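Long-range contacts in DUF3120 domain-containing protein (Bordetella pertussis, PDB 6RGN), which is a type III secretion effector whose N-terminal domain, the part in this chain, targets membranes, probably through the lipid PIP2: residues Glu76-Val81 with Asn107-Ser112; Arg70-Ser75 with Phe117-Gly122; Met52-Pro57 with Val124-Thr129. One frame throughout, in Å; residues are numbered along the deposited sequence.

Interaction 1 (Glu76-Val81 with Asn107-Ser112)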
loop_
_atom_site.group_PDB
_atom_site.type_symbol
_atom_site.label_atom_id
_atom_site.label_comp_id
_atom_site.label_asym_id
_atom_site.label_seq_id
_atom_site.Cartn_x
_atom_site.Cartn_y
_atom_site.Cartn_z
ATOM N N GLU A 76 -8.058 0.655 -12.024
ATOM C CA GLU A 76 -6.648 0.867 -12.448
ATOM C C GLU A 76 -5.934 1.501 -11.260
ATOM O O GLU A 76 -4.812 1.110 -10.992
ATOM C CB GLU A 76 -6.541 1.727 -13.720
ATOM C CG GLU A 76 -5.108 1.995 -14.172
ATOM C CD GLU A 76 -4.953 2.660 -15.544
ATOM O OE1 GLU A 76 -3.795 2.683 -16.095
ATOM O OE2 GLU A 76 -5.986 3.148 -16.103
ATOM N N ALA A 77 -6.588 2.403 -10.539
ATOM C CA ALA A 77 -5.977 3.114 -9.386
ATOM C C ALA A 77 -5.596 2.083 -8.313
ATOM O O ALA A 77 -4.488 2.184 -7.776
ATOM C CB ALA A 77 -6.900 4.134 -8.837
ATOM N N LEU A 78 -6.460 1.108 -8.071
ATOM C CA LEU A 78 -6.223 0.085 -7.011
ATOM C C LEU A 78 -5.127 -0.854 -7.545
ATOM O O LEU A 78 -4.279 -1.231 -6.738
ATOM C CB LEU A 78 -7.495 -0.695 -6.705
ATOM C CG LEU A 78 -7.342 -1.734 -5.602
ATOM C CD1 LEU A 78 -6.576 -1.189 -4.427
ATOM C CD2 LEU A 78 -8.682 -2.305 -5.119
ATOM N N ARG A 79 -5.126 -1.228 -8.821
ATOM C CA ARG A 79 -4.075 -2.130 -9.384
ATOM C C ARG A 79 -2.697 -1.455 -9.267
ATOM O O ARG A 79 -1.753 -2.112 -8.905
ATOM C CB ARG A 79 -4.299 -2.450 -10.856
ATOM C CG ARG A 79 -5.459 -3.395 -11.103
ATOM C CD ARG A 79 -5.460 -3.709 -12.595
ATOM N NE ARG A 79 -6.799 -3.404 -13.039
ATOM C CZ ARG A 79 -7.130 -2.565 -14.032
ATOM N NH1 ARG A 79 -8.418 -2.386 -14.291
ATOM N NH2 ARG A 79 -6.220 -1.910 -14.749
ATOM N N GLU A 80 -2.627 -0.137 -9.459
ATOM C CA GLU A 80 -1.346 0.600 -9.292
ATOM C C GLU A 80 -0.925 0.593 -7.822
ATOM O O GLU A 80 0.267 0.475 -7.549
ATOM C CB GLU A 80 -1.406 2.054 -9.756
ATOM C CG GLU A 80 -0.007 2.652 -9.905
ATOM C CD GLU A 80 0.759 1.958 -11.020
ATOM O OE1 GLU A 80 0.149 1.792 -12.091
ATOM O OE2 GLU A 80 1.940 1.527 -10.804
ATOM N N VAL A 81 -1.856 0.752 -6.893
ATOM C CA VAL A 81 -1.515 0.643 -5.461
ATOM C C VAL A 81 -0.898 -0.724 -5.182
ATOM O O VAL A 81 0.126 -0.755 -4.445
ATOM C CB VAL A 81 -2.721 0.873 -4.547
ATOM C CG1 VAL A 81 -2.415 0.411 -3.149
ATOM C CG2 VAL A 81 -3.138 2.334 -4.606
ATOM N N ASN A 107 -3.220 8.144 -2.339
ATOM C CA ASN A 107 -3.990 9.398 -2.467
ATOM C C ASN A 107 -4.798 9.380 -3.774
ATOM O O ASN A 107 -5.992 9.741 -3.739
ATOM C CB ASN A 107 -3.069 10.603 -2.459
ATOM C CG ASN A 107 -2.263 10.698 -1.161
ATOM O OD1 ASN A 107 -2.674 10.138 -0.139
ATOM N ND2 ASN A 107 -1.202 11.492 -1.169
ATOM N N HIS A 108 -4.174 8.978 -4.901
ATOM C CA HIS A 108 -4.893 8.910 -6.198
ATOM C C HIS A 108 -6.102 7.970 -6.084
ATOM O O HIS A 108 -7.149 8.288 -6.672
ATOM C CB HIS A 108 -3.974 8.494 -7.324
ATOM C CG HIS A 108 -4.724 8.298 -8.608
ATOM N ND1 HIS A 108 -5.314 9.363 -9.279
ATOM C CD2 HIS A 108 -4.950 7.202 -9.381
ATOM C CE1 HIS A 108 -5.942 8.925 -10.364
ATOM N NE2 HIS A 108 -5.720 7.623 -10.461
ATOM N N TRP A 109 -5.932 6.818 -5.444
ATOM C CA TRP A 109 -7.033 5.832 -5.281
ATOM C C TRP A 109 -8.169 6.459 -4.452
ATOM O O TRP A 109 -9.347 6.326 -4.847
ATOM C CB TRP A 109 -6.481 4.542 -4.676
ATOM C CG TRP A 109 -7.496 3.454 -4.498
ATOM C CD1 TRP A 109 -8.589 3.210 -5.276
ATOM C CD2 TRP A 109 -7.584 2.570 -3.379
ATOM N NE1 TRP A 109 -9.328 2.191 -4.759
ATOM C CE2 TRP A 109 -8.754 1.794 -3.569
ATOM C CE3 TRP A 109 -6.772 2.332 -2.263
ATOM C CZ2 TRP A 109 -9.109 0.788 -2.683
ATOM C CZ3 TRP A 109 -7.132 1.340 -1.393
ATOM C CH2 TRP A 109 -8.284 0.572 -1.601
ATOM N N GLU A 110 -7.815 7.081 -3.311
ATOM C CA GLU A 110 -8.801 7.731 -2.424
ATOM C C GLU A 110 -9.521 8.852 -3.159
ATOM O O GLU A 110 -10.716 8.948 -2.954
ATOM C CB GLU A 110 -8.157 8.215 -1.141
ATOM C CG GLU A 110 -9.145 8.719 -0.078
ATOM C CD GLU A 110 -8.387 9.095 1.207
ATOM O OE1 GLU A 110 -7.115 9.032 1.193
ATOM O OE2 GLU A 110 -9.054 9.389 2.231
ATOM N N ALA A 111 -8.822 9.658 -3.950
ATOM C CA ALA A 111 -9.442 10.764 -4.700
ATOM C C ALA A 111 -10.364 10.212 -5.787
ATOM O O ALA A 111 -11.369 10.875 -6.033
ATOM C CB ALA A 111 -8.382 11.631 -5.308
ATOM N N SER A 112 -9.972 9.165 -6.538
ATOM C CA SER A 112 -10.577 8.908 -7.887
ATOM C C SER A 112 -11.617 7.774 -7.845
ATOM O O SER A 112 -12.396 7.600 -8.827
ATOM C CB SER A 112 -9.485 8.593 -8.917
ATOM O OG SER A 112 -8.803 7.406 -8.477
#
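Leu78 and Trp109 both carry CG anti to the backbone N (chi1 -178° in each), which brings the leucine alongside the indole, both running in one direction. The Leu78 methyl CD1 then sits over one face of the indole. It stands 3.6 Å from the centroid of the Trp109 six-membered ring, close to the ring normal, a CH-pi contact. Leu78 CB approaches the pyrrole side of the ring, 3.9 Å from Trp109 NE1. Where the backbones come nearest, Ala77 meets Trp109, with CA atoms 5.0 Å apart. The small Ala77 CB fits against Trp109 CA at 3.9 Å and also touches His108 CD2 at 3.7 Å. Two antiparallel neighbours of a helical bundle meet here, helix 76-90 and helix 96-112. Their short segments run at 162° to each other, with axes 8.8 Å apart. One turn on from Ala77, the side chain of Val81 crosses that of Trp109 at about a right angle. Its CG2 packs on Trp109 CB at 4.0 Å. At the edge of the contact, Ser112 OG donates to His108 O at 2.6 Å, a bond back into its own helix. Ser112 N donates to the same oxygen, which therefore takes two bonds. The buried indole N-H of Trp109 is satisfied by Glu116 OE1, and Phe117 meets the indole edge-to-face.

Interaction 2 (Arg70-Ser75 with Phe117-Gly122). With SO4 (sulfate ion), chain E; SO4 (sulfate ion), chain B.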
loop_
_atom_site.group_PDB
_atom_site.type_symbol
_atom_site.label_atom_id
_atom_site.label_comp_id
_atom_site.label_asym_id
_atom_site.label_seq_id
_atom_site.Cartn_x
_atom_site.Cartn_y
_atom_site.Cartn_z
ATOM N N ARG A 70 -16.318 -11.519 -4.194
ATOM C CA ARG A 70 -17.475 -11.512 -5.138
ATOM C C ARG A 70 -16.951 -11.267 -6.578
ATOM O O ARG A 70 -17.755 -11.360 -7.527
ATOM C CB ARG A 70 -18.531 -10.535 -4.585
ATOM C CG ARG A 70 -19.334 -11.156 -3.440
ATOM C CD ARG A 70 -20.454 -10.274 -2.917
ATOM N NE ARG A 70 -19.928 -8.931 -2.616
ATOM C CZ ARG A 70 -20.570 -7.779 -2.816
ATOM N NH1 ARG A 70 -21.812 -7.784 -3.252
ATOM N NH2 ARG A 70 -19.995 -6.618 -2.517
ATOM N N LEU A 71 -15.638 -11.022 -6.712
ATOM C CA LEU A 71 -14.818 -10.992 -7.966
ATOM C C LEU A 71 -15.105 -9.701 -8.748
ATOM O O LEU A 71 -14.824 -9.635 -9.939
ATOM C CB LEU A 71 -15.101 -12.242 -8.808
ATOM C CG LEU A 71 -14.722 -13.564 -8.138
ATOM C CD1 LEU A 71 -15.352 -14.729 -8.866
ATOM C CD2 LEU A 71 -13.206 -13.720 -8.042
ATOM N N HIS A 72 -15.615 -8.671 -8.085
ATOM C CA HIS A 72 -15.630 -7.299 -8.661
ATOM C C HIS A 72 -14.206 -6.943 -9.147
ATOM O O HIS A 72 -13.232 -7.151 -8.376
ATOM C CB HIS A 72 -16.177 -6.324 -7.631
ATOM C CG HIS A 72 -17.546 -6.656 -7.141
ATOM N ND1 HIS A 72 -18.241 -5.798 -6.305
ATOM C CD2 HIS A 72 -18.372 -7.696 -7.393
ATOM C CE1 HIS A 72 -19.415 -6.328 -6.014
ATOM N NE2 HIS A 72 -19.538 -7.482 -6.692
ATOM N N HIS A 73 -14.069 -6.426 -10.373
ATOM C CA HIS A 73 -12.773 -6.015 -10.986
ATOM C C HIS A 73 -12.179 -4.851 -10.152
ATOM O O HIS A 73 -12.980 -4.006 -9.650
ATOM C CB HIS A 73 -13.018 -5.793 -12.491
ATOM C CG HIS A 73 -12.529 -4.497 -13.053
ATOM N ND1 HIS A 73 -11.617 -4.444 -14.109
ATOM C CD2 HIS A 73 -12.841 -3.213 -12.751
ATOM C CE1 HIS A 73 -11.382 -3.180 -14.425
ATOM N NE2 HIS A 73 -12.113 -2.395 -13.591
ATOM N N SER A 74 -10.857 -4.824 -9.930
ATOM C CA SER A 74 -10.184 -3.690 -9.257
ATOM C C SER A 74 -9.997 -2.530 -10.246
ATOM O O SER A 74 -9.713 -2.800 -11.400
ATOM C CB SER A 74 -8.874 -4.135 -8.682
ATOM O OG SER A 74 -9.124 -5.163 -7.743
ATOM N N SER A 75 -10.175 -1.294 -9.812
ATOM C CA SER A 75 -9.907 -0.088 -10.632
ATOM C C SER A 75 -8.417 -0.074 -10.972
ATOM O O SER A 75 -7.631 -0.695 -10.232
ATOM C CB SER A 75 -10.248 1.177 -9.931
ATOM O OG SER A 75 -9.406 1.343 -8.790
ATOM N N PHE A 117 -12.682 2.694 -2.562
ATOM C CA PHE A 117 -11.819 3.069 -1.406
ATOM C C PHE A 117 -12.536 2.801 -0.069
ATOM O O PHE A 117 -11.995 2.183 0.887
ATOM C CB PHE A 117 -11.340 4.495 -1.606
ATOM C CG PHE A 117 -10.387 4.832 -0.490
ATOM C CD1 PHE A 117 -10.871 5.257 0.752
ATOM C CD2 PHE A 117 -9.041 4.547 -0.627
ATOM C CE1 PHE A 117 -9.987 5.534 1.783
ATOM C CE2 PHE A 117 -8.154 4.859 0.402
ATOM C CZ PHE A 117 -8.639 5.258 1.620
ATOM N N ALA A 118 -13.780 3.294 0.042
ATOM C CA ALA A 118 -14.582 3.189 1.270
ATOM C C ALA A 118 -14.838 1.699 1.513
ATOM O O ALA A 118 -14.885 1.235 2.671
ATOM C CB ALA A 118 -15.877 3.949 1.160
ATOM N N LYS A 119 -15.012 0.946 0.426
ATOM C CA LYS A 119 -15.362 -0.474 0.591
ATOM C C LYS A 119 -14.133 -1.317 0.899
ATOM O O LYS A 119 -14.233 -2.149 1.814
ATOM C CB LYS A 119 -16.037 -0.920 -0.692
ATOM C CG LYS A 119 -16.486 -2.354 -0.718
ATOM C CD LYS A 119 -17.339 -2.573 -1.963
ATOM C CE LYS A 119 -17.458 -3.997 -2.398
ATOM N NZ LYS A 119 -16.117 -4.455 -2.801
ATOM N N ARG A 120 -13.011 -1.084 0.192
ATOM C CA ARG A 120 -11.839 -2.003 0.209
ATOM C C ARG A 120 -10.688 -1.436 1.042
ATOM O O ARG A 120 -9.682 -2.141 1.273
ATOM C CB ARG A 120 -11.404 -2.213 -1.235
ATOM C CG ARG A 120 -12.463 -2.886 -2.079
ATOM C CD ARG A 120 -11.686 -3.529 -3.169
ATOM N NE ARG A 120 -12.508 -3.759 -4.345
ATOM C CZ ARG A 120 -12.148 -4.510 -5.373
ATOM N NH1 ARG A 120 -10.969 -5.147 -5.384
ATOM N NH2 ARG A 120 -12.967 -4.568 -6.421
ATOM N N GLY A 121 -10.867 -0.270 1.623
ATOM C CA GLY A 121 -9.737 0.480 2.181
ATOM C C GLY A 121 -9.545 0.334 3.659
ATOM O O GLY A 121 -8.783 1.149 4.233
ATOM N N GLY A 122 -10.104 -0.690 4.276
ATOM C CA GLY A 122 -10.005 -0.910 5.728
ATOM C C GLY A 122 -8.583 -0.979 6.262
ATOM O O GLY A 122 -8.410 -0.686 7.452
HETATM S S SO4 E . -15.833 -2.524 -5.578
HETATM O O1 SO4 E . -15.220 -3.000 -6.805
HETATM O O2 SO4 E . -14.966 -2.687 -4.494
HETATM O O3 SO4 E . -16.141 -1.146 -5.738
HETATM O O4 SO4 E . -17.040 -3.282 -5.350
HETATM S S SO4 B . -16.405 -7.860 -1.869
HETATM O O1 SO4 B . -16.583 -9.244 -2.251
HETATM O O2 SO4 B . -15.398 -7.778 -0.824
HETATM O O3 SO4 B . -15.957 -7.091 -3.009
HETATM O O4 SO4 B . -17.677 -7.317 -1.391
HETATM O O HOH W 1 -10.274 -7.744 -6.850
#
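A basic, anion-binding site at the protein surface joins the loop 70-75 to the end of helix 114-120, and two sulfate ions are bound there. Arg120 turns the edge of its guanidinium to the chain E sulfate. Its NE donates to O2 of that ion at 2.7 Å and its NH2 to O1 at 2.8 Å, a two-pronged grip with the sulfur in the guanidinium plane. His72 ND1 holds O4 of the same sulfate at 2.9 Å, in the plane of the imidazole and nearly straight (173°). Lys119 bends at its last torsion (chi4 -65°), and this puts NZ between the ions, 2.7 Å from O2 of the chain E sulfate and 2.6 Å from O3 of the chain B sulfate. In a domain that targets membranes, such a site is consistent with binding the phosphates of a PIP2 head group, although the sulfates probably come from the crystallisation liquor. Arg70 holds the chain B sulfate with backbone and side chain: N meets O1 at 3.0 Å, and NH2 meets O4 at 2.7 Å. The direct bonds between loop and helix are less favourable in geometry. Arg120 NH2 makes a long one to His72 O, 3.3 Å, from above the carbonyl plane, and Arg120 NH1 makes a weak bond to Ser74 OG. Val66 O also accepts from Arg120 NH1, which helps hold the guanidinium in place.

Interaction 3 (Met52-Pro57 with Val124-Thr129)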
loop_
_atom_site.group_PDB
_atom_site.type_symbol
_atom_site.label_atom_id
_atom_site.label_comp_id
_atom_site.label_asym_id
_atom_site.label_seq_id
_atom_site.Cartn_x
_atom_site.Cartn_y
_atom_site.Cartn_z
ATOM N N MET A 52 4.612 -2.021 10.468
ATOM C CA MET A 52 5.702 -2.330 9.509
ATOM C C MET A 52 5.550 -3.741 8.915
ATOM O O MET A 52 6.126 -3.961 7.830
ATOM C CB MET A 52 7.078 -2.171 10.148
ATOM C CG MET A 52 7.410 -0.726 10.335
ATOM S SD MET A 52 8.943 -0.388 11.130
ATOM C CE MET A 52 10.049 -0.353 9.722
ATOM N N ARG A 53 4.810 -4.659 9.550
ATOM C CA ARG A 53 4.670 -6.024 8.972
ATOM C C ARG A 53 4.029 -5.882 7.590
ATOM O O ARG A 53 4.351 -6.684 6.740
ATOM C CB ARG A 53 3.891 -6.995 9.863
ATOM C CG ARG A 53 2.392 -6.755 9.857
ATOM C CD ARG A 53 1.652 -7.559 10.924
ATOM N NE ARG A 53 0.251 -7.329 10.605
ATOM C CZ ARG A 53 -0.435 -6.237 10.920
ATOM N NH1 ARG A 53 0.130 -5.252 11.606
ATOM N NH2 ARG A 53 -1.690 -6.111 10.525
ATOM N N LEU A 54 3.236 -4.835 7.354
ATOM C CA LEU A 54 2.464 -4.697 6.114
ATOM C C LEU A 54 3.366 -4.467 4.894
ATOM O O LEU A 54 2.876 -4.750 3.759
ATOM C CB LEU A 54 1.417 -3.598 6.252
ATOM C CG LEU A 54 0.221 -3.938 7.137
ATOM C CD1 LEU A 54 -0.740 -2.769 7.175
ATOM C CD2 LEU A 54 -0.496 -5.198 6.656
ATOM N N LEU A 55 4.610 -4.007 5.058
ATOM C CA LEU A 55 5.487 -3.889 3.884
ATOM C C LEU A 55 6.721 -4.775 4.015
ATOM O O LEU A 55 7.607 -4.648 3.137
ATOM C CB LEU A 55 5.870 -2.432 3.702
ATOM C CG LEU A 55 4.719 -1.522 3.267
ATOM C CD1 LEU A 55 5.214 -0.106 3.381
ATOM C CD2 LEU A 55 4.303 -1.880 1.861
ATOM N N GLU A 56 6.779 -5.624 5.026
ATOM C CA GLU A 56 7.740 -6.748 5.091
ATOM C C GLU A 56 7.593 -7.526 3.787
ATOM O O GLU A 56 6.461 -7.714 3.332
ATOM C CB GLU A 56 7.494 -7.605 6.326
ATOM C CG GLU A 56 8.372 -7.157 7.475
ATOM C CD GLU A 56 7.967 -7.562 8.880
ATOM O OE1 GLU A 56 7.467 -8.716 9.076
ATOM O OE2 GLU A 56 8.173 -6.706 9.801
ATOM N N PRO A 57 8.713 -7.903 3.116
ATOM C CA PRO A 57 8.642 -8.330 1.726
ATOM C C PRO A 57 7.743 -9.527 1.472
ATOM O O PRO A 57 7.073 -9.448 0.483
ATOM C CB PRO A 57 10.105 -8.638 1.385
ATOM C CG PRO A 57 10.767 -7.569 2.160
ATOM C CD PRO A 57 10.112 -7.679 3.530
ATOM N N VAL A 124 -5.916 0.771 4.952
ATOM C CA VAL A 124 -5.145 1.919 4.416
ATOM C C VAL A 124 -4.496 2.682 5.572
ATOM O O VAL A 124 -3.300 2.991 5.411
ATOM C CB VAL A 124 -5.936 2.805 3.432
ATOM C CG1 VAL A 124 -5.233 4.101 3.044
ATOM C CG2 VAL A 124 -6.218 2.014 2.188
ATOM N N ALA A 125 -5.209 3.028 6.646
ATOM C CA ALA A 125 -4.610 3.798 7.763
ATOM C C ALA A 125 -3.336 3.080 8.226
ATOM O O ALA A 125 -2.248 3.711 8.346
ATOM C CB ALA A 125 -5.570 3.946 8.889
ATOM N N GLU A 126 -3.436 1.783 8.433
ATOM C CA GLU A 126 -2.300 0.972 8.916
ATOM C C GLU A 126 -1.186 0.956 7.881
ATOM O O GLU A 126 -0.045 1.086 8.286
ATOM C CB GLU A 126 -2.738 -0.413 9.359
ATOM C CG GLU A 126 -1.616 -1.133 10.064
ATOM C CD GLU A 126 -1.958 -2.462 10.747
ATOM O OE1 GLU A 126 -3.003 -3.046 10.392
ATOM O OE2 GLU A 126 -1.154 -2.925 11.592
ATOM N N LEU A 127 -1.465 0.778 6.603
ATOM C CA LEU A 127 -0.422 0.833 5.559
ATOM C C LEU A 127 0.246 2.218 5.555
ATOM O O LEU A 127 1.491 2.297 5.461
ATOM C CB LEU A 127 -1.037 0.533 4.202
ATOM C CG LEU A 127 -0.028 0.572 3.067
ATOM C CD1 LEU A 127 1.059 -0.478 3.303
ATOM C CD2 LEU A 127 -0.687 0.373 1.741
ATOM N N ARG A 128 -0.537 3.293 5.680
ATOM C CA ARG A 128 0.051 4.670 5.717
ATOM C C ARG A 128 0.936 4.853 6.964
ATOM O O ARG A 128 2.023 5.541 6.895
ATOM C CB ARG A 128 -1.112 5.661 5.648
ATOM C CG ARG A 128 -1.696 5.737 4.247
ATOM C CD ARG A 128 -2.844 6.687 4.192
ATOM N NE ARG A 128 -3.103 7.146 2.810
ATOM C CZ ARG A 128 -4.305 7.492 2.335
ATOM N NH1 ARG A 128 -5.341 7.447 3.183
ATOM N NH2 ARG A 128 -4.453 7.975 1.085
ATOM N N THR A 129 0.567 4.219 8.067
ATOM C CA THR A 129 1.365 4.243 9.304
ATOM C C THR A 129 2.657 3.467 8.983
ATOM O O THR A 129 3.730 3.914 9.382
ATOM C CB THR A 129 0.551 3.727 10.510
ATOM O OG1 THR A 129 -0.560 4.582 10.803
ATOM C CG2 THR A 129 1.406 3.526 11.732
#
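Arg53 and Glu126 form a salt bridge across this contact. Arg53 NH1 donates to Glu126 OE2 at 2.7 Å, and the acceptor lies at the guanidinium edge, near its plane. A second, weak bond runs from Arg53 NH2 to Glu126 OE1 at 3.3 Å. The two flat groups are not coplanar: guanidinium and carboxylate are turned 56° apart, and OE2 is met from above the carboxylate plane. Leu54 CD2 lies over one guanidinium face, displaced toward the rim. Glu126 reaches out with CG anti to the backbone N (chi1 -170°) and the chain extended beyond it. The aliphatic part of that chain rests on Leu54, whose CD1 packs closely on Glu126 CG at 3.4 Å. The same methyl lies 3.7 Å from the backbone N of Leu127, so it touches both the Glu126 side chain and the helix backbone. Deeper in, the side chains of Leu55 and Leu127 cross at about a right angle, with Leu55 CG 3.8 Å from Leu127 CD1. Leu54 CB adds a looser contact with that methyl at 4.3 Å.

Around this first shell, other groups set the arginine. Pro50 O accepts from Arg53 NH1, and Glu61 makes a second salt bridge with Arg53 NH2. The 3-10 turn of residues 52-55 packs against the start of helix 124-140. Leu127 continues inward onto Phe62 of helix 61-65 and Leu106 of helix 96-112, while Leu55 touches Leu102 of helix 96-112 and Tyr134 of helix 124-140.

How the interactions relate
Interaction 1 is nested along the chain inside the loop closed by interaction 2, and both lie inside the loop closed by interaction 3. The centres of interactions 1 and 2 are about 11 Å apart. Those of interactions 1 and 3 are about 16 Å apart, and those of interactions 2 and 3 about 18 Å. Interactions 1 and 3 lie on opposite sides of the chain's centre. Helices 96-112, 114-120 and 124-140 follow one another and link the three contacts. Phe117 touches Val124, which also packs on Trp109, while Arg128 bridges to Glu110. Leu78 also packs on Arg120. The buried contact between helices 76-90 and 96-112 adjoins the sulfate site, which is consistent with a compact bundle presenting a basic end to the membrane.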